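Local coordinates for protein of unknown function with a Fic domain (Bacteroides thetaiotaomicron VPI-5482, PDB 3CUC) that is of unknown function but belongs to the Fic/DOC family of largely helical proteins, at residues A[237-242]-A[252-257]; A[164-169]-A[186-191]; A[44-49]-A[72-77]. All coordinates share one frame; numbering follows the deposited sequence.

Interaction 1. Residues A[237-242]-A[252-257]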
loop_
_atom_site.group_PDB
_atom_site.type_symbol
_atom_site.label_atom_id
_atom_site.label_comp_id
_atom_site.label_asym_id
_atom_site.label_seq_id
_atom_site.Cartn_x
_atom_site.Cartn_y
_atom_site.Cartn_z
ATOM N N ASP A 237 -8.575 14.262 6.808
ATOM C CA ASP A 237 -9.395 13.940 7.982
ATOM C C ASP A 237 -10.319 15.099 8.373
ATOM O O ASP A 237 -11.494 14.884 8.683
ATOM C CB ASP A 237 -8.506 13.538 9.175
ATOM C CG ASP A 237 -7.859 12.161 8.999
ATOM O OD1 ASP A 237 -8.200 11.451 8.031
ATOM O OD2 ASP A 237 -7.000 11.787 9.828
ATOM N N VAL A 238 -9.792 16.321 8.335
ATOM C CA VAL A 238 -10.579 17.511 8.671
ATOM C C VAL A 238 -11.673 17.761 7.619
ATOM O O VAL A 238 -12.761 18.227 7.950
ATOM C CB VAL A 238 -9.690 18.784 8.831
ATOM C CG1 VAL A 238 -10.458 19.890 9.579
ATOM C CG2 VAL A 238 -8.381 18.456 9.561
ATOM N N GLU A 239 -11.381 17.424 6.363
ATOM C CA GLU A 239 -12.301 17.659 5.245
ATOM C C GLU A 239 -13.484 16.684 5.216
ATOM O O GLU A 239 -14.630 17.097 5.039
ATOM C CB GLU A 239 -11.538 17.568 3.912
ATOM C CG GLU A 239 -12.249 18.200 2.720
ATOM C CD GLU A 239 -12.489 19.691 2.905
ATOM O OE1 GLU A 239 -11.714 20.341 3.638
ATOM O OE2 GLU A 239 -13.458 20.216 2.321
ATOM N N ALA A 240 -13.194 15.393 5.375
ATOM C CA ALA A 240 -14.206 14.337 5.229
ATOM C C ALA A 240 -15.199 14.314 6.388
ATOM O O ALA A 240 -16.401 14.177 6.170
ATOM C CB ALA A 240 -13.534 12.972 5.084
ATOM N N GLY A 241 -14.688 14.452 7.608
ATOM C CA GLY A 241 -15.510 14.382 8.822
ATOM C C GLY A 241 -14.886 13.397 9.789
ATOM O O GLY A 241 -14.409 12.342 9.370
ATOM N N LEU A 242 -14.892 13.732 11.079
ATOM C CA LEU A 242 -14.094 12.997 12.076
ATOM C C LEU A 242 -14.686 11.648 12.536
ATOM O O LEU A 242 -14.005 10.876 13.227
ATOM C CB LEU A 242 -13.813 13.897 13.290
ATOM C CG LEU A 242 -12.890 15.089 13.011
ATOM C CD1 LEU A 242 -13.026 16.164 14.088
ATOM C CD2 LEU A 242 -11.437 14.618 12.871
ATOM N N LEU A 252 -13.730 11.750 -3.443
ATOM C CA LEU A 252 -12.462 12.033 -4.112
ATOM C C LEU A 252 -11.993 13.465 -3.813
ATOM O O LEU A 252 -10.814 13.698 -3.535
ATOM C CB LEU A 252 -12.593 11.805 -5.624
ATOM C CG LEU A 252 -11.298 11.752 -6.436
ATOM C CD1 LEU A 252 -10.386 10.648 -5.926
ATOM C CD2 LEU A 252 -11.600 11.548 -7.908
ATOM N N ASN A 253 -12.928 14.413 -3.843
ATOM C CA ASN A 253 -12.602 15.822 -3.624
ATOM C C ASN A 253 -12.161 16.108 -2.191
ATOM O O ASN A 253 -11.413 17.058 -1.950
ATOM C CB ASN A 253 -13.786 16.718 -4.006
ATOM C CG ASN A 253 -14.052 16.736 -5.512
ATOM O OD1 ASN A 253 -14.779 17.594 -6.014
ATOM N ND2 ASN A 253 -13.461 15.790 -6.235
ATOM N N ASP A 254 -12.633 15.297 -1.246
ATOM C CA ASP A 254 -12.170 15.381 0.141
ATOM C C ASP A 254 -10.687 15.021 0.274
ATOM O O ASP A 254 -9.964 15.662 1.046
ATOM C CB ASP A 254 -12.989 14.456 1.053
ATOM C CG ASP A 254 -14.437 14.902 1.211
ATOM O OD1 ASP A 254 -14.728 16.101 1.021
ATOM O OD2 ASP A 254 -15.286 14.042 1.536
ATOM N N ILE A 255 -10.244 14.009 -0.480
ATOM C CA ILE A 255 -8.887 13.463 -0.327
ATOM C C ILE A 255 -7.886 13.939 -1.391
ATOM O O ILE A 255 -6.842 13.310 -1.598
ATOM C CB ILE A 255 -8.892 11.900 -0.267
ATOM C CG1 ILE A 255 -9.225 11.263 -1.628
ATOM C CG2 ILE A 255 -9.874 11.417 0.793
ATOM C CD1 ILE A 255 -8.651 9.858 -1.795
ATOM N N LEU A 256 -8.187 15.066 -2.029
ATOM C CA LEU A 256 -7.367 15.587 -3.124
ATOM C C LEU A 256 -5.872 15.763 -2.781
ATOM O O LEU A 256 -5.016 15.427 -3.601
ATOM C CB LEU A 256 -7.971 16.895 -3.639
ATOM C CG LEU A 256 -7.567 17.363 -5.038
ATOM C CD1 LEU A 256 -8.793 17.843 -5.813
ATOM C CD2 LEU A 256 -6.500 18.456 -4.953
ATOM N N PRO A 257 -5.543 16.267 -1.571
ATOM C CA PRO A 257 -4.112 16.360 -1.224
ATOM C C PRO A 257 -3.384 15.001 -1.212
ATOM O O PRO A 257 -2.200 14.933 -1.560
ATOM C CB PRO A 257 -4.118 16.989 0.179
ATOM C CG PRO A 257 -5.479 17.552 0.371
ATOM C CD PRO A 257 -6.410 16.767 -0.489
#
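Glu-239 and Ala-240, in the last turn of helix 226-240, meet Asp-254 in a small surface contact where the chain comes back to begin helix 256-277. The two segments bury 147 Å² between them, nearly all of it at Glu-239, Ala-240 and Asp-254, in van der Waals contact. Asp-254 faces both partners from across the gap, and its CG, set beside its own backbone N at chi1 -68°, is carried toward the helix end. One carboxylate oxygen serves each neighbour: OD1 of Asp-254 faces the CG methylene of Glu-239 at 3.7 Å, while OD2 of Asp-254 rests against CA of Ala-240 at 3.9 Å and near its methyl group. The CG of Glu-239 also lies 3.8 Å from the carbonyl O of Asp-254, touching both the backbone and the side chain of that residue. A bend at chi2 (61°) then turns the Glu-239 chain, so that the two acidic side chains cross at about a right angle and their carboxylate planes stand 51° apart. Across the segments the nearest backbones are those of Ala-240 and Asp-254, whose CA atoms are 5.6 Å apart. Gly-241, with positive phi, leads the chain out of helical conformation directly after Ala-240. Asp-254 OD2 accepts a hydrogen bond from the backbone N of Thr-251, which steadies the carboxylate from within its own loop, and Ile-255 behind it packs on Ala-183 and Leu-184 of helix 178-192. The acidic ends come as near as 4.5 Å, between OE2 of Glu-239 and OD1 of Asp-254. These like charges would be expected to disfavour each other, probably mildly since Glu-239 is exposed to solvent, so what holds the two segments together here is van der Waals contact, while the bond from Thr-251 only positions the Asp-254 carboxylate.

Interaction 2. Residues A[164-169]-A[186-191]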
loop_
_atom_site.group_PDB
_atom_site.type_symbol
_atom_site.label_atom_id
_atom_site.label_comp_id
_atom_site.label_asym_id
_atom_site.label_seq_id
_atom_site.Cartn_x
_atom_site.Cartn_y
_atom_site.Cartn_z
ATOM N N VAL A 164 -15.434 -3.166 -0.433
ATOM C CA VAL A 164 -15.112 -4.035 -1.568
ATOM C C VAL A 164 -16.185 -3.930 -2.651
ATOM O O VAL A 164 -15.864 -3.877 -3.834
ATOM C CB VAL A 164 -14.886 -5.519 -1.163
ATOM C CG1 VAL A 164 -13.613 -5.656 -0.353
ATOM C CG2 VAL A 164 -16.076 -6.071 -0.402
ATOM N N ASP A 165 -17.452 -3.879 -2.250
ATOM C CA ASP A 165 -18.539 -3.652 -3.204
ATOM C C ASP A 165 -18.337 -2.319 -3.920
ATOM O O ASP A 165 -18.479 -2.244 -5.138
ATOM C CB ASP A 165 -19.912 -3.678 -2.516
ATOM C CG ASP A 165 -20.303 -5.068 -2.006
ATOM O OD1 ASP A 165 -19.471 -6.004 -2.061
ATOM O OD2 ASP A 165 -21.450 -5.220 -1.532
ATOM N N TRP A 166 -17.990 -1.278 -3.166
ATOM C CA TRP A 166 -17.738 0.033 -3.756
ATOM C C TRP A 166 -16.581 -0.025 -4.755
ATOM O O TRP A 166 -16.680 0.512 -5.867
ATOM C CB TRP A 166 -17.431 1.088 -2.682
ATOM C CG TRP A 166 -16.730 2.279 -3.259
ATOM C CD1 TRP A 166 -17.297 3.312 -3.942
ATOM C CD2 TRP A 166 -15.321 2.527 -3.254
ATOM N NE1 TRP A 166 -16.333 4.200 -4.346
ATOM C CE2 TRP A 166 -15.109 3.741 -3.936
ATOM C CE3 TRP A 166 -14.217 1.840 -2.734
ATOM C CZ2 TRP A 166 -13.837 4.292 -4.106
ATOM C CZ3 TRP A 166 -12.955 2.383 -2.907
ATOM C CH2 TRP A 166 -12.774 3.600 -3.585
ATOM N N TYR A 167 -15.484 -0.664 -4.345
ATOM C CA TYR A 167 -14.270 -0.699 -5.158
ATOM C C TYR A 167 -14.556 -1.346 -6.510
ATOM O O TYR A 167 -14.298 -0.761 -7.564
ATOM C CB TYR A 167 -13.138 -1.451 -4.441
ATOM C CG TYR A 167 -11.961 -1.708 -5.349
ATOM C CD1 TYR A 167 -10.989 -0.728 -5.554
ATOM C CD2 TYR A 167 -11.840 -2.910 -6.041
ATOM C CE1 TYR A 167 -9.914 -0.947 -6.417
ATOM C CE2 TYR A 167 -10.772 -3.139 -6.904
ATOM C CZ TYR A 167 -9.812 -2.154 -7.089
ATOM O OH TYR A 167 -8.756 -2.373 -7.946
ATOM N N ASN A 168 -15.108 -2.551 -6.459
ATOM C CA ASN A 168 -15.387 -3.321 -7.662
ATOM C C ASN A 168 -16.420 -2.646 -8.581
ATOM O O ASN A 168 -16.424 -2.875 -9.793
ATOM C CB ASN A 168 -15.841 -4.732 -7.285
ATOM C CG ASN A 168 -14.758 -5.522 -6.553
ATOM O OD1 ASN A 168 -13.633 -5.650 -7.031
ATOM N ND2 ASN A 168 -15.102 -6.058 -5.395
ATOM N N LEU A 169 -17.290 -1.817 -8.011
ATOM C CA LEU A 169 -18.233 -1.049 -8.816
ATOM C C LEU A 169 -17.492 0.038 -9.586
ATOM O O LEU A 169 -17.776 0.272 -10.760
ATOM C CB LEU A 169 -19.319 -0.416 -7.947
ATOM C CG LEU A 169 -20.567 -0.006 -8.735
ATOM C CD1 LEU A 169 -21.492 -1.208 -8.895
ATOM C CD2 LEU A 169 -21.290 1.149 -8.062
ATOM N N HIS A 186 -7.119 3.313 -0.399
ATOM C CA HIS A 186 -6.199 3.450 0.728
ATOM C C HIS A 186 -6.858 4.235 1.853
ATOM O O HIS A 186 -6.865 3.804 3.011
ATOM C CB HIS A 186 -4.929 4.171 0.265
ATOM C CG HIS A 186 -3.933 4.432 1.353
ATOM N ND1 HIS A 186 -4.227 5.169 2.479
ATOM C CD2 HIS A 186 -2.631 4.080 1.465
ATOM C CE1 HIS A 186 -3.156 5.242 3.247
ATOM N NE2 HIS A 186 -2.171 4.593 2.653
ATOM N N TYR A 187 -7.423 5.384 1.504
ATOM C CA TYR A 187 -7.966 6.292 2.508
ATOM C C TYR A 187 -9.138 5.689 3.263
ATOM O O TYR A 187 -9.143 5.667 4.490
ATOM C CB TYR A 187 -8.399 7.617 1.886
ATOM C CG TYR A 187 -8.802 8.606 2.946
ATOM C CD1 TYR A 187 -7.838 9.309 3.664
ATOM C CD2 TYR A 187 -10.142 8.807 3.265
ATOM C CE1 TYR A 187 -8.195 10.204 4.654
ATOM C CE2 TYR A 187 -10.513 9.697 4.253
ATOM C CZ TYR A 187 -9.538 10.396 4.949
ATOM O OH TYR A 187 -9.911 11.291 5.933
ATOM N N ARG A 188 -10.129 5.206 2.524
ATOM C CA ARG A 188 -11.302 4.589 3.134
ATOM C C ARG A 188 -10.921 3.390 3.996
ATOM O O ARG A 188 -11.398 3.266 5.127
ATOM C CB ARG A 188 -12.314 4.186 2.064
ATOM C CG ARG A 188 -12.952 5.384 1.392
ATOM C CD ARG A 188 -13.986 4.970 0.372
ATOM N NE ARG A 188 -14.861 6.083 0.015
ATOM C CZ ARG A 188 -15.977 5.970 -0.699
ATOM N NH1 ARG A 188 -16.387 4.789 -1.144
ATOM N NH2 ARG A 188 -16.695 7.049 -0.967
ATOM N N TYR A 189 -10.049 2.527 3.474
ATOM C CA TYR A 189 -9.558 1.381 4.241
ATOM C C TYR A 189 -8.886 1.824 5.540
ATOM O O TYR A 189 -9.209 1.314 6.620
ATOM C CB TYR A 189 -8.575 0.527 3.431
ATOM C CG TYR A 189 -7.955 -0.576 4.266
ATOM C CD1 TYR A 189 -8.601 -1.801 4.418
ATOM C CD2 TYR A 189 -6.746 -0.379 4.929
ATOM C CE1 TYR A 189 -8.053 -2.804 5.198
ATOM C CE2 TYR A 189 -6.192 -1.373 5.709
ATOM C CZ TYR A 189 -6.847 -2.581 5.843
ATOM O OH TYR A 189 -6.288 -3.565 6.618
ATOM N N ILE A 190 -7.955 2.772 5.433
ATOM C CA ILE A 190 -7.203 3.227 6.601
ATOM C C ILE A 190 -8.130 3.872 7.646
ATOM O O ILE A 190 -7.854 3.812 8.846
ATOM C CB ILE A 190 -6.046 4.193 6.204
ATOM C CG1 ILE A 190 -4.904 4.112 7.222
ATOM C CG2 ILE A 190 -6.544 5.631 6.059
ATOM C CD1 ILE A 190 -4.093 2.817 7.132
ATOM N N ARG A 191 -9.232 4.469 7.191
ATOM C CA ARG A 191 -10.220 5.067 8.099
ATOM C C ARG A 191 -11.089 4.024 8.792
ATOM O O ARG A 191 -11.494 4.223 9.929
ATOM C CB ARG A 191 -11.112 6.073 7.364
ATOM C CG ARG A 191 -10.430 7.397 7.006
ATOM C CD ARG A 191 -9.995 8.181 8.236
ATOM N NE ARG A 191 -11.113 8.464 9.133
ATOM C CZ ARG A 191 -11.839 9.580 9.125
ATOM N NH1 ARG A 191 -11.585 10.556 8.259
ATOM N NH2 ARG A 191 -12.832 9.721 9.996
#
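Arg-188 of helix 178-192 reaches over one face of the Trp-166 indole on helix 156-173, and this pair makes the whole contact between the two segments. The principal interaction is cation-pi: the CZ of Arg-188 stands 4.1 Å from the centroid of the five-membered ring of Trp-166, only 14° off the ring normal. The foremost atom is NH1 of Arg-188, 3.1 Å above the indole plane and displaced toward its rim. The guanidinium does not lie flat on the ring; the two planes are inclined at 45°, so NH1 dips toward the indole. A CH-pi contact runs beside it, with CD of Arg-188 4.2 Å from the centroid of the six-membered ring of Trp-166. The end of the extended arginine chain, from CD to the guanidinium, thus spans both rings. Trp-166, its CG trans to the backbone N at chi1 161°, turns the indole toward helix 178-192, where it also touches Leu-181 and Leu-184. Hydrogen bonding lies away from the indole: NH2 of Arg-188 donates to the carbonyl O of Ala-250. One turn further along the helix, NH1 of Arg-191 donates to OH of Tyr-187 at 3.0 Å, the hydroxyl lying in the guanidinium plane, while CG of Arg-191 covers a face of the Tyr-187 ring. NH1 of Arg-188 therefore goes to the pi face while NH2 is held by a carbonyl and NE is also hydrogen-bonded, which limits the rotation of the guanidinium and links two helices of the Fic fold to the loop before helix 256-277 without an acidic partner across this contact.

Interaction 3. Residues A[44-49]-A[72-77]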
loop_
_atom_site.group_PDB
_atom_site.type_symbol
_atom_site.label_atom_id
_atom_site.label_comp_id
_atom_site.label_asym_id
_atom_site.label_seq_id
_atom_site.Cartn_x
_atom_site.Cartn_y
_atom_site.Cartn_z
ATOM N N GLU A 44 6.191 1.419 10.084
ATOM C CA GLU A 44 5.471 0.876 11.233
ATOM C C GLU A 44 6.423 0.442 12.356
ATOM O O GLU A 44 6.025 -0.299 13.253
ATOM C CB GLU A 44 4.594 -0.309 10.795
ATOM C CG GLU A 44 3.672 -0.026 9.597
ATOM C CD GLU A 44 2.648 1.080 9.866
ATOM O OE1 GLU A 44 2.297 1.296 11.041
ATOM O OE2 GLU A 44 2.191 1.738 8.901
ATOM N N GLY A 45 7.674 0.897 12.305
ATOM C CA GLY A 45 8.636 0.655 13.387
ATOM C C GLY A 45 9.544 -0.569 13.286
ATOM O O GLY A 45 10.262 -0.881 14.236
ATOM N N ASN A 46 9.525 -1.274 12.156
ATOM C CA ASN A 46 10.484 -2.364 11.926
ATOM C C ASN A 46 11.896 -1.796 11.869
ATOM O O ASN A 46 12.170 -0.881 11.085
ATOM C CB ASN A 46 10.184 -3.087 10.618
ATOM C CG ASN A 46 11.028 -4.345 10.431
ATOM O OD1 ASN A 46 12.231 -4.350 10.697
ATOM N ND2 ASN A 46 10.396 -5.415 9.960
ATOM N N THR A 47 12.790 -2.332 12.691
ATOM C CA THR A 47 14.106 -1.718 12.870
ATOM C C THR A 47 15.208 -2.482 12.148
ATOM O O THR A 47 16.383 -2.344 12.475
ATOM C CB THR A 47 14.462 -1.548 14.376
ATOM O OG1 THR A 47 14.557 -2.836 15.002
ATOM C CG2 THR A 47 13.410 -0.688 15.085
ATOM N N LEU A 48 14.840 -3.278 11.155
ATOM C CA LEU A 48 15.849 -3.874 10.293
ATOM C C LEU A 48 16.489 -2.791 9.437
ATOM O O LEU A 48 15.790 -1.998 8.803
ATOM C CB LEU A 48 15.266 -4.953 9.375
ATOM C CG LEU A 48 14.964 -6.340 9.948
ATOM C CD1 LEU A 48 14.584 -7.293 8.824
ATOM C CD2 LEU A 48 16.128 -6.909 10.739
ATOM N N THR A 49 17.820 -2.774 9.415
ATOM C CA THR A 49 18.558 -1.832 8.581
ATOM C C THR A 49 18.356 -2.239 7.145
ATOM O O THR A 49 17.729 -3.250 6.862
ATOM C CB THR A 49 20.074 -1.786 8.891
ATOM O OG1 THR A 49 20.696 -2.996 8.443
ATOM C CG2 THR A 49 20.320 -1.570 10.390
ATOM N N GLU A 72 11.065 -12.270 10.160
ATOM C CA GLU A 72 9.847 -12.953 9.748
ATOM C C GLU A 72 8.837 -11.981 9.142
ATOM O O GLU A 72 8.304 -12.292 8.089
ATOM C CB GLU A 72 9.194 -13.732 10.893
ATOM C CG GLU A 72 10.096 -14.697 11.678
ATOM C CD GLU A 72 10.472 -15.959 10.924
ATOM O OE1 GLU A 72 10.343 -15.986 9.679
ATOM O OE2 GLU A 72 10.908 -16.931 11.597
ATOM N N GLU A 73 8.573 -10.825 9.775
ATOM C CA GLU A 73 7.573 -9.886 9.248
ATOM C C GLU A 73 8.027 -9.328 7.904
ATOM O O GLU A 73 7.228 -9.181 6.983
ATOM C CB GLU A 73 7.266 -8.738 10.227
ATOM C CG GLU A 73 6.364 -9.129 11.385
ATOM C CD GLU A 73 5.814 -7.933 12.141
ATOM O OE1 GLU A 73 5.944 -6.788 11.655
ATOM O OE2 GLU A 73 5.242 -8.144 13.231
HETATM N N MSE A 74 9.315 -9.020 7.804
HETATM C CA MSE A 74 9.889 -8.507 6.569
HETATM C C MSE A 74 9.713 -9.538 5.484
HETATM O O MSE A 74 9.297 -9.221 4.384
HETATM C CB MSE A 74 11.372 -8.178 6.755
HETATM C CG MSE A 74 12.022 -7.475 5.573
HETATM SE SE MSE A 74 11.288 -5.720 5.257
HETATM C CE MSE A 74 12.268 -4.746 6.578
ATOM N N LYS A 75 10.006 -10.789 5.800
ATOM C CA LYS A 75 9.830 -11.891 4.845
ATOM C C LYS A 75 8.358 -12.116 4.478
ATOM O O LYS A 75 8.033 -12.360 3.323
ATOM C CB LYS A 75 10.398 -13.182 5.442
ATOM C CG LYS A 75 10.454 -14.392 4.497
ATOM C CD LYS A 75 10.614 -15.683 5.304
ATOM C CE LYS A 75 11.107 -16.855 4.453
ATOM N NZ LYS A 75 11.282 -18.086 5.285
ATOM N N ALA A 76 7.477 -12.047 5.472
ATOM C CA ALA A 76 6.049 -12.288 5.270
ATOM C C ALA A 76 5.438 -11.180 4.409
ATOM O O ALA A 76 4.605 -11.447 3.542
ATOM C CB ALA A 76 5.333 -12.383 6.606
ATOM N N HIS A 77 5.863 -9.941 4.650
ATOM C CA HIS A 77 5.427 -8.807 3.846
ATOM C C HIS A 77 5.805 -8.984 2.380
ATOM O O HIS A 77 5.055 -8.590 1.489
ATOM C CB HIS A 77 6.026 -7.508 4.379
ATOM C CG HIS A 77 5.524 -6.290 3.678
ATOM N ND1 HIS A 77 6.110 -5.802 2.533
ATOM C CD2 HIS A 77 4.486 -5.466 3.954
ATOM C CE1 HIS A 77 5.460 -4.724 2.135
ATOM N NE2 HIS A 77 4.469 -4.497 2.981
#
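With CG trans to the backbone N (chi1 -172°), the carboxamide of Asn-46 is brought to the terminal methyl of selenomethionine Met-74, whose own chain bends at chi2 (65°) and chi3 (81°) to place CE there. The two side chains cross at about a right angle. The methyl is 3.9 Å from ND2 of Asn-46 and 4.1 Å from its OD1, a van der Waals contact of a methyl with the amide rather than a polar bond. Leu-48 flanks the same residue: its CD1 is 3.9 Å from CB of Met-74 and 4.1 Å from CE, the two chains sliding past each other in opposite directions. Asn-46 OD1 has a separate task, accepting in its carbonyl plane a hydrogen bond of 2.9 Å from the backbone N of Leu-48. This Asx turn fixes the amide and sets Asn-46 and Leu-48 on the same side of the loop, toward helix 68-89. All three touching residues are buried, with Thr-53 and Leu-56 of helix 50-59 also lying against Met-74. Just before the Asx turn, Gly-45 is the C-prime residue of a Schellman motif that closes helix 22-42. Glu-44 forms a salt bridge with Arg-204, and Glu-73 one with Arg-201, both on helix 199-213. The run from Ser-40 to Gly-45 matches the (S/T)xxxE(G/N) motif of Fic proteins with an N-terminal inhibitory helix; as in those relatives, its glutamate pairs with the second arginine of the HxFx(D/E)GNGRxxR signature, so the arrangement is consistent with an inhibitory-motif helix end packed on the Fic core.

In the fold
Along the chain the three contacts follow in series: interaction 3 first, then interaction 2, then interaction 1. Interactions 1 and 2 adjoin, their centres 14 Å apart: Tyr-187 OH probably hydrogen-bonds Asp-237 OD1 at 2.7 Å, Arg-191 NH2 does the same with Gly-241 O, and Ile-255 packs on the Tyr-187 ring. Helix 178-192 thus joins helix 156-173 to the turn between helices 226-240 and 256-277. Interaction 3 lies across the chain's centre, its centre 26 Å from that of interaction 2 and 31 Å from that of interaction 1, without touching either. Helix 199-213 bridges the regions, meeting Tyr-167 and His-186 while pairing with Glu-44 and Glu-73.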